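Local atomic coordinates of protein ACDH-11, isoform b (Caenorhabditis elegans, PDB entry 4Y9J), a protein that belongs to the acyl-CoA dehydrogenase family and binds flavin-adenine dinucleotide within a four-chain assembly. Residues 279-284 with 435-440. Numbering follows the deposited sequence.
Sequences GTKQLP and LLRDAQ
The carboxylate of D438 shows how one buried acidic side chain can hold a tight turn by both of its oxygens. OD2 receives NE2 of Q282 at 2.9 Å through its syn lone pair, in a nearly straight bond (178°) whose acceptor lies in the amide plane of Q282. The two side chains approach from opposite directions, with the amide and carboxylate planes turned 50° apart. A bend at chi2 (87°) turns the glutamine amide back toward the helix. OD1 serves the turn's first residue instead: the backbone N of T280 reaches it at 2.8 Å from well above the carboxylate plane. A water donates a second bond to OD1 while accepting from K281 N and R437 NH1, so backbone, carboxylate and guanidinium share one bridge.

This is an interdomain contact of the acyl-CoA dehydrogenase fold, in which the loop between strands 269-274 and 285-298 of the middle domain meets helix 432-439 of the C-terminal domain. Residues 280-283 form a type I beta turn, and T280 also touches the bound flavin-adenine dinucleotide.

R437, one residue before D438 on the helix, meets G279 and K281. Its NH1 comes 3.8 Å from CA of G279, which sits at the guanidinium edge, and K281 crosses the arginine at about a right angle, with CD 4.0 Å from R437 NH1. K281 NZ lies 5.4 Å from R437 NH1, not in contact; K281 NZ bonds to K277 O, and R437 forms salt bridges with E428 and E73. From the second subunit, Y426 hydrogen-bonds to R437 O and packs on T280.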
ATOM      1  N   GLY B 279      10.545   9.307  11.196  1.00 22.38           N
ATOM      2  CA  GLY B 279      10.007  10.554  10.723  1.00 22.39           C
ATOM      3  C   GLY B 279      10.813  11.098   9.594  1.00 22.94           C
ATOM      4  O   GLY B 279      11.632  10.382   9.023  1.00 25.41           O
ATOM      5  N   THR B 280      10.613  12.394   9.262  1.00 24.24           N
ATOM      6  CA  THR B 280      11.113  12.933   8.009  1.00 25.41           C
ATOM      7  C   THR B 280      10.682  12.119   6.781  1.00 24.43           C
ATOM      8  O   THR B 280      11.370  12.091   5.729  1.00 25.44           O
ATOM      9  CB  THR B 280      12.663  13.215   7.997  1.00 23.93           C
ATOM     10  OG1 THR B 280      13.399  12.000   7.867  1.00 24.44           O
ATOM     11  CG2 THR B 280      13.169  13.957   9.322  1.00 24.94           C
ATOM     12  N   LYS B 281       9.544  11.450   6.887  1.00 24.71           N
ATOM     13  CA  LYS B 281       9.080  10.582   5.830  1.00 24.88           C
ATOM     14  C   LYS B 281       8.818  11.354   4.485  1.00 25.38           C
ATOM     15  O   LYS B 281       8.831  10.743   3.431  1.00 25.76           O
ATOM     16  CB  LYS B 281       7.760   9.820   6.261  1.00 26.16           C
ATOM     17  CG  LYS B 281       7.948   8.821   7.386  1.00 26.43           C
ATOM     18  CD  LYS B 281       6.638   7.999   7.626  1.00 30.09           C
ATOM     19  CE  LYS B 281       6.816   6.858   8.616  1.00 31.51           C
ATOM     20  NZ  LYS B 281       7.680   5.837   8.000  1.00 32.03           N
ATOM     21  N   GLN B 282       8.573  12.637   4.586  1.00 24.63           N
ATOM     22  CA  GLN B 282       8.395  13.524   3.465  1.00 25.48           C
ATOM     23  C   GLN B 282       9.639  13.604   2.598  1.00 26.39           C
ATOM     24  O   GLN B 282       9.543  13.806   1.370  1.00 25.70           O
ATOM     25  CB  GLN B 282       8.039  14.972   3.905  1.00 25.50           C
ATOM     26  CG  GLN B 282       7.020  15.129   5.039  1.00 27.40           C
ATOM     27  CD  GLN B 282       7.655  15.076   6.433  1.00 26.99           C
ATOM     28  OE1 GLN B 282       8.708  14.494   6.659  1.00 26.26           O
ATOM     29  NE2 GLN B 282       7.000  15.681   7.342  1.00 27.42           N
ATOM     30  N   LEU B 283      10.785  13.512   3.257  1.00 24.62           N
ATOM     31  CA  LEU B 283      12.105  13.752   2.666  1.00 25.59           C
ATOM     32  C   LEU B 283      12.670  12.498   1.980  1.00 26.04           C
ATOM     33  O   LEU B 283      12.750  11.447   2.611  1.00 25.67           O
ATOM     34  CB  LEU B 283      13.018  14.206   3.819  1.00 24.98           C
ATOM     35  CG  LEU B 283      14.488  14.285   3.546  1.00 25.83           C
ATOM     36  CD1 LEU B 283      14.780  15.509   2.715  1.00 28.46           C
ATOM     37  CD2 LEU B 283      15.204  14.464   4.885  1.00 26.07           C
ATOM     38  N   PRO B 284      13.143  12.599   0.728  1.00 26.35           N
ATOM     39  CA  PRO B 284      13.711  11.360   0.202  1.00 27.44           C
ATOM     40  C   PRO B 284      15.139  11.172   0.685  1.00 28.81           C
ATOM     41  O   PRO B 284      15.974  12.042   0.422  1.00 29.32           O
ATOM     42  CB  PRO B 284      13.706  11.581  -1.285  1.00 28.86           C
ATOM     43  CG  PRO B 284      13.514  13.039  -1.462  1.00 28.88           C
ATOM     44  CD  PRO B 284      12.869  13.593  -0.300  1.00 27.57           C
ATOM     45  N   LEU B 435       4.744  15.875  14.366  1.00 25.68           N
ATOM     46  CA  LEU B 435       5.588  16.792  15.098  1.00 27.56           C
ATOM     47  C   LEU B 435       6.535  16.031  15.984  1.00 28.70           C
ATOM     48  O   LEU B 435       7.730  16.399  16.060  1.00 26.84           O
ATOM     49  CB  LEU B 435       4.772  17.782  15.940  1.00 26.53           C
ATOM     50  CG  LEU B 435       3.846  18.691  15.120  1.00 27.20           C
ATOM     51  CD1 LEU B 435       2.943  19.406  16.089  1.00 29.80           C
ATOM     52  CD2 LEU B 435       4.690  19.669  14.309  1.00 33.14           C
ATOM     53  N   LEU B 436       6.078  14.962  16.639  1.00 26.10           N
ATOM     54  CA  LEU B 436       6.955  14.189  17.532  1.00 25.21           C
ATOM     55  C   LEU B 436       7.984  13.347  16.731  1.00 25.79           C
ATOM     56  O   LEU B 436       9.203  13.353  17.030  1.00 25.05           O
ATOM     57  CB  LEU B 436       6.149  13.239  18.401  1.00 26.35           C
ATOM     58  CG  LEU B 436       6.913  12.383  19.369  1.00 28.86           C
ATOM     59  CD1 LEU B 436       7.558  13.187  20.472  1.00 28.71           C
ATOM     60  CD2 LEU B 436       5.987  11.351  19.951  1.00 32.54           C
ATOM     61  N   ARG B 437       7.494  12.624  15.711  1.00 24.06           N
ATOM     62  CA  ARG B 437       8.336  11.748  14.895  1.00 23.76           C
ATOM     63  C   ARG B 437       9.479  12.586  14.220  1.00 23.02           C
ATOM     64  O   ARG B 437      10.648  12.165  14.179  1.00 25.13           O
ATOM     65  CB  ARG B 437       7.472  10.992  13.887  1.00 24.81           C
ATOM     66  CG  ARG B 437       6.523   9.967  14.584  1.00 24.95           C
ATOM     67  CD  ARG B 437       5.920   9.047  13.565  1.00 26.27           C
ATOM     68  NE  ARG B 437       4.941   9.705  12.751  1.00 23.89           N
ATOM     69  CZ  ARG B 437       5.121  10.231  11.566  1.00 26.00           C
ATOM     70  NH1 ARG B 437       6.283  10.146  10.930  1.00 24.32           N
ATOM     71  NH2 ARG B 437       4.063  10.772  10.963  1.00 27.01           N
ATOM     72  N   ASP B 438       9.104  13.718  13.665  1.00 23.92           N
ATOM     73  CA  ASP B 438      10.016  14.661  13.041  1.00 26.23           C
ATOM     74  C   ASP B 438      11.002  15.346  14.026  1.00 26.52           C
ATOM     75  O   ASP B 438      12.201  15.409  13.764  1.00 28.33           O
ATOM     76  CB  ASP B 438       9.265  15.673  12.160  1.00 25.05           C
ATOM     77  CG  ASP B 438       8.569  15.000  10.883  1.00 28.48           C
ATOM     78  OD1 ASP B 438       8.632  13.734  10.655  1.00 28.69           O
ATOM     79  OD2 ASP B 438       7.947  15.766  10.042  1.00 27.90           O
ATOM     80  N   ALA B 439      10.497  15.784  15.177  1.00 25.66           N
ATOM     81  CA  ALA B 439      11.336  16.389  16.209  1.00 28.91           C
ATOM     82  C   ALA B 439      12.434  15.411  16.670  1.00 26.99           C
ATOM     83  O   ALA B 439      13.522  15.837  17.025  1.00 26.82           O
ATOM     84  CB  ALA B 439      10.481  16.804  17.415  1.00 30.84           C
ATOM     85  N   GLN B 440      12.159  14.102  16.634  1.00 24.45           N
ATOM     86  CA  GLN B 440      13.122  13.081  16.998  1.00 25.59           C
ATOM     87  C   GLN B 440      14.340  13.001  16.062  1.00 24.54           C
ATOM     88  O   GLN B 440      15.371  12.462  16.444  1.00 27.06           O
ATOM     89  CB  GLN B 440      12.410  11.726  17.201  1.00 23.78           C
ATOM     90  CG  GLN B 440      13.279  10.528  17.475  1.00 23.42           C
ATOM     91  CD  GLN B 440      14.002  10.644  18.828  1.00 25.98           C
ATOM     92  OE1 GLN B 440      15.180  11.123  18.887  1.00 28.70           O
ATOM     93  NE2 GLN B 440      13.331  10.334  19.862  1.00 22.25           N
TER
HETATM   94  O   HOH W   1       7.382  12.009   8.907  1.00 25.08           O